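Local coordinates for protein mevalonate diphosphate decarboxylase (Legionella pneumophila, PDB 3LTO) that probably catalyses the ATP-dependent decarboxylation of mevalonate 5-diphosphate to isopentenyl diphosphate, at residues N29-Y34 with A159-D164; P134-Q139 with S153-W158; L171-L176 with N221-K226; D276-T281 with L290-D295. One frame throughout, in Å; residues are numbered along the deposited sequence.

Interaction 1 (N29-Y34 with A159-D164); sequences NSSLSY and ALWTGD
Two pairs of backbone hydrogen bonds, one between Ser31 and Trp161 and one between Ser33 and Ala159, join these strands as antiparallel neighbours. The straightest runs from Trp161 N to Ser31 O (2.9 Å, 176° at the hydrogen); between the two ladder rungs lies the non-hydrogen-bonded pair Leu32 and Leu160. Where the ladder ends, side chains continue it: Thr162 OG1 donates to Ser30 OG at 2.7 Å, and the same Ser30 oxygen meets Gly310 O of the second subunit.

Ser31 and Trp161 project to one face of the sheet, where Ser31 OG stands 3.3 Å from Trp161 CE3, obliquely to the indole. Its chi1 of 58° sets this hydroxyl between the backbone N and carbonyl carbon, and Arg152 NE is its hydrogen-bond partner. On the other face the leucines touch lightly, Leu32 CD1 to Leu160 CD1 at 4.3 Å, with helix 208-224 packing against Leu32.

A sulfate ion about 4 Å from the Ser31 side chain may mark an anion-binding pocket. The whole is a buried antiparallel strand pair within the mixed sheet of the N-terminal domain, a domain of the ribosomal protein S5-like fold that GHMP-type enzymes share.

Interaction 2 (P134-Q139 with S153-W158); sequences PSIDEQ and SFYAPW
The first turn of helix 136-144 faces the loop that leads into strand 158-162, and their backbones come closest at Ile136 and Phe154, with CA atoms 6.8 Å apart. Two aromatic side chains, Phe154 and Tyr155, carry the loop's share of the contact, and each meets a different part of the helix.

Tyr155 crosses Asp137 at about a right angle. Its hydroxyl donates to the carboxylate, OH to OD1 2.6 Å, and although this oxygen lies at the edge of the tyrosine ring and near its plane, the hydroxyl reaches it from above the carboxylate plane, 39° out. Asp137 CG lies anti to the carbonyl carbon (chi1 -64°), which swings the carboxylate back toward the loop although the CB points away from it.

Ile136 CG2 touches both aromatic residues, 3.6 Å from Phe154 O and 4.2 Å from Tyr155 CE1. The turn that offers these side chains is itself fixed by a capping box: Ser135, the N-cap, accepts from Glu138 N through its OG (3.2 Å), while Ser135 N donates to Glu138 OE1 at 2.9 Å, meeting the lone pair of that oxygen that points away from its partner in the carboxylate.

The phenyl ring of Phe154 reaches further along the helix. One of its faces is covered near the rim by Gln139 C, and Phe154 CE1 lies 3.8 Å from Gln139 CB. Ala115 and Lys119 of helix 110-129 also touch this ring, wedging it between two helices, whereas Tyr155 leans on Val166 and Ala168 of strand 165-168.

Interaction 3 (L171-L176 with N221-K226); sequences LPYKDL and NAFENK
Phe223 is the main knob of this contact, its ring set into a hollow walled by Leu171, Pro172 and Tyr173. Leu171 CD1 sits squarely over one face, 3.9 Å from the ring centroid and only 4° off the normal, a CH-pi contact. The other branch of the leucine, CD2, bears on Phe223 CB at 3.9 Å, so the forked end straddles the root and the middle of the aromatic group. Phe223 CD1 meets the edge of the Tyr173 ring near its plane, 3.8 Å from Tyr173 CD2.

Pro172 is the bump on the loop side. Its CG presses toward the last helical turn, 3.2 Å from Phe223 O, and its CB touches Lys226 CD at a tight 3.4 Å. That lysine is bent at chi2 and chi3 (-82° and -79°), a double kink that folds its aliphatic part back across the proline and leaves NZ obliquely beside the tyrosine ring. Tyr173 also reaches this residue, its OH 3.3 Å from Lys226 CA.

The backbone shapes the hollow too. Lys226, with positive phi, is the C-prime residue of a Schellman motif that ends helix 208-224, and Lys226 N bonds to Phe223 O. The loop 171-176 thus packs against a helix C-terminus: Ile231 of helix 228-247 touches both Phe223 and Tyr173, Trp228 meets the tyrosine edge-to-face, and Trp158 of strand 158-162, again edge-to-face, and Leu32 of strand 31-47 also pack against Phe223.

Interaction 4 (D276-T281 with L290-D295); sequences DGPVVT and LLYRSD
Pro278 lies flat against Tyr292 at the apolar centre, the two side chains running side by side. Pro278 CB stands over one face of the phenol ring, 3.6 Å from its centroid and 19° off the normal, so this CH-pi contact falls somewhat toward the rim. The tyrosine CG lies anti to its carbonyl carbon (chi1 -73°), which carries the ring back beside the proline. Leu290 CD2 continues the apolar row, 4.1 Å from Pro278 CG and 3.9 Å from Val280 CG2. Val279 and Leu291 project to the other face of the sheet, where Val279 CB and Leu291 CB are 4.0 Å apart and helix 228-247 covers the valine.

Around this core runs a short antiparallel hairpin. Val279 and Leu291 form its hydrogen-bonded pair, with Val279 N to Leu291 O at 2.8 Å and a return bond from Leu291 N; Val280 and Leu290 follow as the non-hydrogen-bonded pair.

At the polar edge Asp276 and Arg293 come from opposite directions with carboxylate and guanidinium nearly coplanar, 7° apart. One nitrogen, NH2, serves both oxygens: a salt bridge to OD1 at 2.8 Å and a weak bond to OD2. Arg293 NH1 turns instead to Asp295 OD1 at 2.6 Å, and Trp228 adds a cation-pi contact. The arginine between them probably favours the ionised form of both acids and offsets their mutual repulsion.

Overall arrangement
Interactions 1 and 2 belong to the N-terminal domain, with interaction 2 nested along the chain inside the loop that interaction 1 closes; interactions 3 and 4 follow in turn. Centres lie 12 Å apart for 1 and 2 and again for 3 and 4, while 2 and 4 are 25 Å apart. Interaction 3 bridges the two domains: its loop leads from strand 165-168 to strand 177-182, which pairs with the 288-292 strand of interaction 4. Trp158 from interaction 2 probably bonds through NE1 to Tyr173 O, Tyr34 OH from interaction 1 probably bonds to Leu176 N, and Tyr173 packs on Arg293. Touching residues thus form a continuous path from one sheet to the other.

Interaction 1 (N29-Y34 with A159-D164)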
loop_
_atom_site.group_PDB
_atom_site.type_symbol
_atom_site.label_atom_id
_atom_site.label_comp_id
_atom_site.label_asym_id
_atom_site.label_seq_id
_atom_site.Cartn_x
_atom_site.Cartn_y
_atom_site.Cartn_z
ATOM N N ASN A 29 3.030 -11.091 -2.793
ATOM C CA ASN A 29 4.407 -10.701 -3.010
ATOM C C ASN A 29 4.466 -9.612 -4.053
ATOM O O ASN A 29 3.530 -9.422 -4.824
ATOM C CB ASN A 29 5.299 -11.895 -3.405
ATOM C CG ASN A 29 4.841 -12.595 -4.669
ATOM O OD1 ASN A 29 4.194 -13.645 -4.610
ATOM N ND2 ASN A 29 5.179 -12.023 -5.822
ATOM N N SER A 30 5.559 -8.868 -4.043
ATOM C CA SER A 30 5.740 -7.798 -4.994
ATOM C C SER A 30 5.939 -8.391 -6.380
ATOM O O SER A 30 6.161 -9.602 -6.534
ATOM C CB SER A 30 6.961 -6.961 -4.618
ATOM O OG SER A 30 6.788 -6.362 -3.349
ATOM N N SER A 31 5.856 -7.525 -7.383
ATOM C CA SER A 31 6.057 -7.924 -8.766
ATOM C C SER A 31 6.797 -6.812 -9.503
ATOM O O SER A 31 6.644 -5.631 -9.181
ATOM C CB SER A 31 4.713 -8.233 -9.439
ATOM O OG SER A 31 3.821 -7.125 -9.395
ATOM N N LEU A 32 7.618 -7.201 -10.475
ATOM C CA LEU A 32 8.408 -6.268 -11.275
ATOM C C LEU A 32 8.238 -6.584 -12.763
ATOM O O LEU A 32 8.443 -7.728 -13.185
ATOM C CB LEU A 32 9.890 -6.385 -10.908
ATOM C CG LEU A 32 10.859 -5.557 -11.748
ATOM C CD1 LEU A 32 10.870 -4.127 -11.256
ATOM C CD2 LEU A 32 12.242 -6.142 -11.648
ATOM N N SER A 33 7.884 -5.579 -13.559
ATOM C CA SER A 33 7.686 -5.810 -14.980
ATOM C C SER A 33 8.273 -4.728 -15.875
ATOM O O SER A 33 8.536 -3.608 -15.435
ATOM C CB SER A 33 6.191 -5.954 -15.278
ATOM O OG SER A 33 5.497 -4.765 -14.938
ATOM N N TYR A 34 8.483 -5.088 -17.137
ATOM C CA TYR A 34 9.008 -4.163 -18.127
ATOM C C TYR A 34 7.806 -3.694 -18.939
ATOM O O TYR A 34 6.975 -4.509 -19.340
ATOM C CB TYR A 34 9.994 -4.865 -19.055
ATOM C CG TYR A 34 10.629 -3.926 -20.062
ATOM C CD1 TYR A 34 11.395 -2.841 -19.641
ATOM C CD2 TYR A 34 10.445 -4.108 -21.432
ATOM C CE1 TYR A 34 11.957 -1.957 -20.556
ATOM C CE2 TYR A 34 11.004 -3.226 -22.355
ATOM C CZ TYR A 34 11.758 -2.155 -21.908
ATOM O OH TYR A 34 12.304 -1.270 -22.811
ATOM N N ALA A 159 8.132 -1.076 -13.728
ATOM C CA ALA A 159 7.131 -0.879 -12.687
ATOM C C ALA A 159 7.306 -1.862 -11.545
ATOM O O ALA A 159 7.450 -3.059 -11.766
ATOM C CB ALA A 159 5.732 -1.019 -13.271
ATOM N N LEU A 160 7.295 -1.348 -10.321
ATOM C CA LEU A 160 7.423 -2.194 -9.149
ATOM C C LEU A 160 6.150 -2.048 -8.341
ATOM O O LEU A 160 5.756 -0.942 -7.978
ATOM C CB LEU A 160 8.625 -1.789 -8.297
ATOM C CG LEU A 160 8.788 -2.595 -6.999
ATOM C CD1 LEU A 160 9.100 -4.041 -7.333
ATOM C CD2 LEU A 160 9.899 -1.997 -6.145
ATOM N N TRP A 161 5.505 -3.177 -8.078
ATOM C CA TRP A 161 4.261 -3.217 -7.325
ATOM C C TRP A 161 4.533 -3.920 -5.997
ATOM O O TRP A 161 4.928 -5.086 -5.966
ATOM C CB TRP A 161 3.207 -3.963 -8.157
ATOM C CG TRP A 161 1.864 -4.191 -7.512
ATOM C CD1 TRP A 161 1.357 -3.567 -6.413
ATOM C CD2 TRP A 161 0.853 -5.101 -7.958
ATOM N NE1 TRP A 161 0.088 -4.032 -6.140
ATOM C CE2 TRP A 161 -0.247 -4.974 -7.076
ATOM C CE3 TRP A 161 0.766 -6.014 -9.020
ATOM C CZ2 TRP A 161 -1.420 -5.729 -7.220
ATOM C CZ3 TRP A 161 -0.396 -6.767 -9.166
ATOM C CH2 TRP A 161 -1.476 -6.617 -8.270
ATOM N N THR A 162 4.354 -3.189 -4.905
ATOM C CA THR A 162 4.561 -3.727 -3.568
ATOM C C THR A 162 3.397 -3.261 -2.718
ATOM O O THR A 162 3.126 -2.068 -2.648
ATOM C CB THR A 162 5.862 -3.200 -2.938
ATOM O OG1 THR A 162 6.990 -3.726 -3.643
ATOM C CG2 THR A 162 5.947 -3.614 -1.481
ATOM N N GLY A 163 2.710 -4.194 -2.070
ATOM C CA GLY A 163 1.575 -3.815 -1.251
ATOM C C GLY A 163 0.508 -3.165 -2.111
ATOM O O GLY A 163 0.144 -3.698 -3.164
ATOM N N ASP A 164 0.002 -2.011 -1.685
ATOM C CA ASP A 164 -1.024 -1.337 -2.472
ATOM C C ASP A 164 -0.460 -0.158 -3.248
ATOM O O ASP A 164 -1.207 0.721 -3.683
ATOM C CB ASP A 164 -2.193 -0.872 -1.588
ATOM C CG ASP A 164 -1.774 0.139 -0.540
ATOM O OD1 ASP A 164 -0.983 1.047 -0.873
ATOM O OD2 ASP A 164 -2.247 0.036 0.612
#

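Interaction 2 (P134-Q139 with S153-W158)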
loop_
_atom_site.group_PDB
_atom_site.type_symbol
_atom_site.label_atom_id
_atom_site.label_comp_id
_atom_site.label_asym_id
_atom_site.label_seq_id
_atom_site.Cartn_x
_atom_site.Cartn_y
_atom_site.Cartn_z
ATOM N N PRO A 134 -8.869 11.583 -12.397
ATOM C CA PRO A 134 -8.034 10.965 -11.360
ATOM C C PRO A 134 -6.557 10.932 -11.758
ATOM O O PRO A 134 -6.218 10.808 -12.940
ATOM C CB PRO A 134 -8.618 9.554 -11.229
ATOM C CG PRO A 134 -10.011 9.679 -11.786
ATOM C CD PRO A 134 -9.829 10.609 -12.946
ATOM N N SER A 135 -5.683 11.042 -10.766
ATOM C CA SER A 135 -4.247 11.004 -11.009
ATOM C C SER A 135 -3.874 9.641 -11.579
ATOM O O SER A 135 -4.691 8.721 -11.604
ATOM C CB SER A 135 -3.491 11.204 -9.703
ATOM O OG SER A 135 -3.745 10.114 -8.833
ATOM N N ILE A 136 -2.629 9.514 -12.020
ATOM C CA ILE A 136 -2.150 8.259 -12.570
ATOM C C ILE A 136 -2.254 7.167 -11.507
ATOM O O ILE A 136 -2.746 6.074 -11.777
ATOM C CB ILE A 136 -0.678 8.365 -13.007
ATOM C CG1 ILE A 136 -0.521 9.468 -14.053
ATOM C CG2 ILE A 136 -0.195 7.018 -13.555
ATOM C CD1 ILE A 136 -1.303 9.233 -15.320
ATOM N N ASP A 137 -1.795 7.473 -10.298
ATOM C CA ASP A 137 -1.821 6.508 -9.206
ATOM C C ASP A 137 -3.229 6.063 -8.851
ATOM O O ASP A 137 -3.458 4.898 -8.536
ATOM C CB ASP A 137 -1.131 7.085 -7.963
ATOM C CG ASP A 137 0.351 7.359 -8.188
ATOM O OD1 ASP A 137 0.888 6.956 -9.244
ATOM O OD2 ASP A 137 0.983 7.976 -7.304
ATOM N N GLU A 138 -4.177 6.986 -8.896
ATOM C CA GLU A 138 -5.548 6.630 -8.577
ATOM C C GLU A 138 -6.107 5.744 -9.674
ATOM O O GLU A 138 -6.876 4.826 -9.416
ATOM C CB GLU A 138 -6.402 7.885 -8.447
ATOM C CG GLU A 138 -5.931 8.802 -7.342
ATOM C CD GLU A 138 -6.826 10.009 -7.164
ATOM O OE1 GLU A 138 -6.894 10.855 -8.088
ATOM O OE2 GLU A 138 -7.463 10.099 -6.091
ATOM N N GLN A 139 -5.716 6.024 -10.909
ATOM C CA GLN A 139 -6.200 5.243 -12.034
ATOM C C GLN A 139 -5.659 3.821 -11.985
ATOM O O GLN A 139 -6.370 2.871 -12.294
ATOM C CB GLN A 139 -5.806 5.922 -13.348
ATOM C CG GLN A 139 -6.804 6.958 -13.790
ATOM C CD GLN A 139 -6.386 7.660 -15.054
ATOM O OE1 GLN A 139 -5.917 8.796 -15.015
ATOM N NE2 GLN A 139 -6.539 6.982 -16.188
ATOM N N SER A 153 0.885 -1.276 -15.876
ATOM C CA SER A 153 0.977 -0.658 -17.196
ATOM C C SER A 153 0.915 0.868 -17.181
ATOM O O SER A 153 1.114 1.504 -18.212
ATOM C CB SER A 153 -0.111 -1.214 -18.118
ATOM O OG SER A 153 0.191 -2.550 -18.486
ATOM N N PHE A 154 0.650 1.442 -16.009
ATOM C CA PHE A 154 0.561 2.891 -15.837
ATOM C C PHE A 154 1.925 3.539 -15.588
ATOM O O PHE A 154 2.017 4.752 -15.369
ATOM C CB PHE A 154 -0.377 3.212 -14.665
ATOM C CG PHE A 154 -1.824 2.974 -14.974
ATOM C CD1 PHE A 154 -2.617 4.001 -15.475
ATOM C CD2 PHE A 154 -2.378 1.703 -14.846
ATOM C CE1 PHE A 154 -3.938 3.765 -15.853
ATOM C CE2 PHE A 154 -3.703 1.455 -15.224
ATOM C CZ PHE A 154 -4.481 2.488 -15.728
ATOM N N TYR A 155 2.981 2.732 -15.614
ATOM C CA TYR A 155 4.328 3.239 -15.372
ATOM C C TYR A 155 5.282 2.641 -16.391
ATOM O O TYR A 155 5.018 1.576 -16.937
ATOM C CB TYR A 155 4.768 2.867 -13.952
ATOM C CG TYR A 155 3.757 3.284 -12.906
ATOM C CD1 TYR A 155 3.772 4.568 -12.363
ATOM C CD2 TYR A 155 2.739 2.413 -12.511
ATOM C CE1 TYR A 155 2.799 4.981 -11.458
ATOM C CE2 TYR A 155 1.756 2.817 -11.605
ATOM C CZ TYR A 155 1.793 4.104 -11.086
ATOM O OH TYR A 155 0.808 4.525 -10.221
ATOM N N ALA A 156 6.387 3.339 -16.637
ATOM C CA ALA A 156 7.403 2.909 -17.591
ATOM C C ALA A 156 8.717 3.632 -17.287
ATOM O O ALA A 156 8.709 4.711 -16.690
ATOM C CB ALA A 156 6.946 3.229 -19.006
ATOM N N PRO A 157 9.861 3.046 -17.689
ATOM C CA PRO A 157 9.955 1.766 -18.397
ATOM C C PRO A 157 9.863 0.531 -17.496
ATOM O O PRO A 157 9.672 -0.580 -17.983
ATOM C CB PRO A 157 11.298 1.876 -19.117
ATOM C CG PRO A 157 12.117 2.636 -18.128
ATOM C CD PRO A 157 11.163 3.738 -17.705
ATOM N N TRP A 158 10.004 0.719 -16.189
ATOM C CA TRP A 158 9.899 -0.395 -15.245
ATOM C C TRP A 158 8.885 -0.069 -14.160
ATOM O O TRP A 158 8.792 1.071 -13.711
ATOM C CB TRP A 158 11.244 -0.694 -14.578
ATOM C CG TRP A 158 12.304 -1.148 -15.512
ATOM C CD1 TRP A 158 13.213 -0.366 -16.165
ATOM C CD2 TRP A 158 12.546 -2.494 -15.943
ATOM N NE1 TRP A 158 14.006 -1.146 -16.980
ATOM C CE2 TRP A 158 13.616 -2.453 -16.863
ATOM C CE3 TRP A 158 11.959 -3.730 -15.643
ATOM C CZ2 TRP A 158 14.112 -3.603 -17.489
ATOM C CZ3 TRP A 158 12.449 -4.872 -16.265
ATOM C CH2 TRP A 158 13.517 -4.800 -17.177
#

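Interaction 3 (L171-L176 with N221-K226)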
loop_
_atom_site.group_PDB
_atom_site.type_symbol
_atom_site.label_atom_id
_atom_site.label_comp_id
_atom_site.label_asym_id
_atom_site.label_seq_id
_atom_site.Cartn_x
_atom_site.Cartn_y
_atom_site.Cartn_z
ATOM N N LEU A 171 15.645 1.701 -13.148
ATOM C CA LEU A 171 16.617 0.638 -13.334
ATOM C C LEU A 171 17.523 0.955 -14.522
ATOM O O LEU A 171 17.121 1.649 -15.452
ATOM C CB LEU A 171 15.905 -0.706 -13.523
ATOM C CG LEU A 171 15.132 -1.158 -12.275
ATOM C CD1 LEU A 171 14.418 -2.466 -12.546
ATOM C CD2 LEU A 171 16.089 -1.313 -11.102
ATOM N N PRO A 172 18.763 0.448 -14.490
ATOM C CA PRO A 172 19.837 0.599 -15.479
ATOM C C PRO A 172 19.562 0.315 -16.958
ATOM O O PRO A 172 20.233 0.878 -17.820
ATOM C CB PRO A 172 20.930 -0.319 -14.937
ATOM C CG PRO A 172 20.713 -0.269 -13.472
ATOM C CD PRO A 172 19.221 -0.393 -13.371
ATOM N N TYR A 173 18.602 -0.553 -17.262
ATOM C CA TYR A 173 18.326 -0.886 -18.657
ATOM C C TYR A 173 17.041 -0.268 -19.203
ATOM O O TYR A 173 16.032 -0.197 -18.510
ATOM C CB TYR A 173 18.288 -2.406 -18.818
ATOM C CG TYR A 173 19.579 -3.071 -18.406
ATOM C CD1 TYR A 173 20.715 -3.002 -19.217
ATOM C CD2 TYR A 173 19.678 -3.749 -17.193
ATOM C CE1 TYR A 173 21.917 -3.593 -18.828
ATOM C CE2 TYR A 173 20.879 -4.344 -16.793
ATOM C CZ TYR A 173 21.990 -4.262 -17.615
ATOM O OH TYR A 173 23.172 -4.850 -17.227
ATOM N N LYS A 174 17.094 0.176 -20.454
ATOM C CA LYS A 174 15.952 0.802 -21.115
ATOM C C LYS A 174 16.042 0.504 -22.613
ATOM O O LYS A 174 17.093 0.112 -23.114
ATOM C CB LYS A 174 15.983 2.317 -20.883
ATOM C CG LYS A 174 16.101 2.722 -19.408
ATOM C CD LYS A 174 16.550 4.173 -19.249
ATOM C CE LYS A 174 16.724 4.553 -17.774
ATOM N NZ LYS A 174 17.779 3.747 -17.088
ATOM N N ASP A 175 14.946 0.701 -23.331
ATOM C CA ASP A 175 14.938 0.428 -24.758
ATOM C C ASP A 175 15.450 -0.987 -25.007
ATOM O O ASP A 175 16.428 -1.186 -25.721
ATOM C CB ASP A 175 15.822 1.427 -25.513
ATOM C CG ASP A 175 15.311 2.856 -25.416
ATOM O OD1 ASP A 175 14.100 3.074 -25.645
ATOM O OD2 ASP A 175 16.120 3.763 -25.122
ATOM N N LEU A 176 14.798 -1.970 -24.402
ATOM C CA LEU A 176 15.199 -3.355 -24.592
ATOM C C LEU A 176 14.566 -3.871 -25.873
ATOM O O LEU A 176 13.548 -3.350 -26.319
ATOM C CB LEU A 176 14.713 -4.214 -23.427
ATOM C CG LEU A 176 15.194 -3.838 -22.028
ATOM C CD1 LEU A 176 14.461 -4.701 -21.003
ATOM C CD2 LEU A 176 16.712 -4.019 -21.927
ATOM N N ASN A 221 19.414 -6.396 -7.020
ATOM C CA ASN A 221 20.855 -6.271 -6.816
ATOM C C ASN A 221 21.579 -6.521 -8.134
ATOM O O ASN A 221 22.629 -5.938 -8.391
ATOM C CB ASN A 221 21.364 -7.272 -5.769
ATOM C CG ASN A 221 21.001 -6.873 -4.346
ATOM O OD1 ASN A 221 21.130 -5.705 -3.961
ATOM N ND2 ASN A 221 20.560 -7.843 -3.552
ATOM N N ALA A 222 21.017 -7.396 -8.964
ATOM C CA ALA A 222 21.619 -7.708 -10.260
ATOM C C ALA A 222 21.556 -6.457 -11.129
ATOM O O ALA A 222 22.535 -6.096 -11.782
ATOM C CB ALA A 222 20.875 -8.860 -10.935
ATOM N N PHE A 223 20.399 -5.797 -11.127
ATOM C CA PHE A 223 20.220 -4.575 -11.898
ATOM C C PHE A 223 21.235 -3.508 -11.472
ATOM O O PHE A 223 21.938 -2.943 -12.310
ATOM C CB PHE A 223 18.791 -4.050 -11.724
ATOM C CG PHE A 223 17.797 -4.677 -12.667
ATOM C CD1 PHE A 223 17.715 -4.253 -13.992
ATOM C CD2 PHE A 223 16.959 -5.703 -12.241
ATOM C CE1 PHE A 223 16.813 -4.839 -14.878
ATOM C CE2 PHE A 223 16.052 -6.298 -13.119
ATOM C CZ PHE A 223 15.980 -5.864 -14.443
ATOM N N GLU A 224 21.308 -3.247 -10.171
ATOM C CA GLU A 224 22.234 -2.258 -9.628
ATOM C C GLU A 224 23.660 -2.513 -10.102
ATOM O O GLU A 224 24.386 -1.579 -10.429
ATOM C CB GLU A 224 22.186 -2.282 -8.093
ATOM C CG GLU A 224 23.345 -1.572 -7.391
ATOM C CD GLU A 224 23.258 -0.055 -7.459
ATOM O OE1 GLU A 224 22.291 0.510 -6.898
ATOM O OE2 GLU A 224 24.159 0.572 -8.070
ATOM N N ASN A 225 24.056 -3.780 -10.140
ATOM C CA ASN A 225 25.405 -4.132 -10.568
ATOM C C ASN A 225 25.549 -4.329 -12.074
ATOM O O ASN A 225 26.608 -4.739 -12.538
ATOM C CB ASN A 225 25.877 -5.410 -9.865
ATOM C CG ASN A 225 25.886 -5.279 -8.355
ATOM O OD1 ASN A 225 26.390 -4.300 -7.806
ATOM N ND2 ASN A 225 25.341 -6.279 -7.672
ATOM N N LYS A 226 24.505 -4.043 -12.842
ATOM C CA LYS A 226 24.587 -4.233 -14.287
ATOM C C LYS A 226 25.091 -5.650 -14.549
ATOM O O LYS A 226 26.003 -5.863 -15.350
ATOM C CB LYS A 226 25.563 -3.225 -14.903
ATOM C CG LYS A 226 25.188 -1.771 -14.673
ATOM C CD LYS A 226 24.144 -1.287 -15.666
ATOM C CE LYS A 226 24.784 -0.951 -17.006
ATOM N NZ LYS A 226 23.802 -0.429 -17.998
#

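Interaction 4 (D276-T281 with L290-D295)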
loop_
_atom_site.group_PDB
_atom_site.type_symbol
_atom_site.label_atom_id
_atom_site.label_comp_id
_atom_site.label_asym_id
_atom_site.label_seq_id
_atom_site.Cartn_x
_atom_site.Cartn_y
_atom_site.Cartn_z
ATOM N N ASP A 276 26.944 -14.630 -23.232
ATOM C CA ASP A 276 25.988 -13.532 -23.176
ATOM C C ASP A 276 24.731 -13.980 -23.923
ATOM O O ASP A 276 24.784 -14.873 -24.774
ATOM C CB ASP A 276 26.593 -12.279 -23.831
ATOM C CG ASP A 276 25.717 -11.042 -23.669
ATOM O OD1 ASP A 276 25.033 -10.918 -22.632
ATOM O OD2 ASP A 276 25.725 -10.178 -24.576
ATOM N N GLY A 277 23.598 -13.373 -23.598
ATOM C CA GLY A 277 22.369 -13.755 -24.266
ATOM C C GLY A 277 21.166 -12.961 -23.807
ATOM O O GLY A 277 21.304 -11.897 -23.205
ATOM N N PRO A 278 19.958 -13.467 -24.072
ATOM C CA PRO A 278 18.744 -12.766 -23.671
ATOM C C PRO A 278 18.210 -13.149 -22.294
ATOM O O PRO A 278 18.535 -14.202 -21.745
ATOM C CB PRO A 278 17.771 -13.163 -24.764
ATOM C CG PRO A 278 18.108 -14.605 -24.953
ATOM C CD PRO A 278 19.633 -14.604 -24.954
ATOM N N VAL A 279 17.392 -12.268 -21.734
ATOM C CA VAL A 279 16.749 -12.551 -20.469
ATOM C C VAL A 279 15.491 -13.259 -20.970
ATOM O O VAL A 279 14.918 -12.860 -21.991
ATOM C CB VAL A 279 16.414 -11.251 -19.715
ATOM C CG1 VAL A 279 15.349 -11.512 -18.659
ATOM C CG2 VAL A 279 17.686 -10.703 -19.065
ATOM N N VAL A 280 15.081 -14.316 -20.275
ATOM C CA VAL A 280 13.933 -15.110 -20.684
ATOM C C VAL A 280 12.871 -15.272 -19.606
ATOM O O VAL A 280 13.190 -15.451 -18.433
ATOM C CB VAL A 280 14.400 -16.523 -21.130
ATOM C CG1 VAL A 280 13.227 -17.328 -21.675
ATOM C CG2 VAL A 280 15.503 -16.392 -22.174
ATOM N N THR A 281 11.608 -15.200 -20.020
ATOM C CA THR A 281 10.487 -15.371 -19.106
ATOM C C THR A 281 9.312 -15.960 -19.844
ATOM O O THR A 281 9.262 -15.942 -21.075
ATOM C CB THR A 281 9.959 -14.060 -18.520
ATOM O OG1 THR A 281 10.974 -13.057 -18.562
ATOM C CG2 THR A 281 9.536 -14.277 -17.104
ATOM N N LEU A 290 11.715 -13.179 -24.990
ATOM C CA LEU A 290 13.124 -12.856 -24.997
ATOM C C LEU A 290 13.257 -11.348 -24.800
ATOM O O LEU A 290 12.473 -10.572 -25.342
ATOM C CB LEU A 290 13.762 -13.243 -26.332
ATOM C CG LEU A 290 13.698 -14.692 -26.820
ATOM C CD1 LEU A 290 14.588 -14.828 -28.053
ATOM C CD2 LEU A 290 14.176 -15.645 -25.716
ATOM N N LEU A 291 14.250 -10.949 -24.011
ATOM C CA LEU A 291 14.535 -9.544 -23.750
ATOM C C LEU A 291 16.028 -9.357 -23.944
ATOM O O LEU A 291 16.837 -10.060 -23.330
ATOM C CB LEU A 291 14.132 -9.157 -22.324
ATOM C CG LEU A 291 12.626 -9.028 -22.089
ATOM C CD1 LEU A 291 12.353 -8.766 -20.616
ATOM C CD2 LEU A 291 12.076 -7.894 -22.948
ATOM N N TYR A 292 16.385 -8.420 -24.818
ATOM C CA TYR A 292 17.779 -8.127 -25.138
ATOM C C TYR A 292 18.076 -6.676 -24.821
ATOM O O TYR A 292 17.184 -5.833 -24.871
ATOM C CB TYR A 292 18.040 -8.330 -26.634
ATOM C CG TYR A 292 18.078 -9.758 -27.121
ATOM C CD1 TYR A 292 19.234 -10.523 -27.001
ATOM C CD2 TYR A 292 16.971 -10.328 -27.748
ATOM C CE1 TYR A 292 19.289 -11.820 -27.497
ATOM C CE2 TYR A 292 17.016 -11.625 -28.251
ATOM C CZ TYR A 292 18.177 -12.363 -28.123
ATOM O OH TYR A 292 18.234 -13.642 -28.628
ATOM N N ARG A 293 19.335 -6.391 -24.505
ATOM C CA ARG A 293 19.762 -5.028 -24.229
ATOM C C ARG A 293 19.798 -4.276 -25.559
ATOM O O ARG A 293 19.917 -4.888 -26.619
ATOM C CB ARG A 293 21.164 -5.020 -23.619
ATOM C CG ARG A 293 21.243 -5.522 -22.197
ATOM C CD ARG A 293 22.637 -5.325 -21.622
ATOM N NE ARG A 293 23.427 -6.550 -21.679
ATOM C CZ ARG A 293 24.112 -6.957 -22.737
ATOM N NH1 ARG A 293 24.124 -6.229 -23.839
ATOM N NH2 ARG A 293 24.758 -8.110 -22.700
ATOM N N SER A 294 19.700 -2.951 -25.505
ATOM C CA SER A 294 19.735 -2.142 -26.719
ATOM C C SER A 294 21.041 -2.373 -27.471
ATOM O O SER A 294 21.095 -2.198 -28.683
ATOM C CB SER A 294 19.599 -0.660 -26.381
ATOM O OG SER A 294 20.679 -0.236 -25.569
ATOM N N ASP A 295 22.088 -2.779 -26.759
ATOM C CA ASP A 295 23.382 -3.040 -27.397
ATOM C C ASP A 295 23.540 -4.495 -27.855
ATOM O O ASP A 295 24.622 -4.902 -28.269
ATOM C CB ASP A 295 24.536 -2.695 -26.451
ATOM C CG ASP A 295 24.682 -3.693 -25.319
ATOM O OD1 ASP A 295 23.794 -3.743 -24.451
ATOM O OD2 ASP A 295 25.684 -4.436 -25.300
#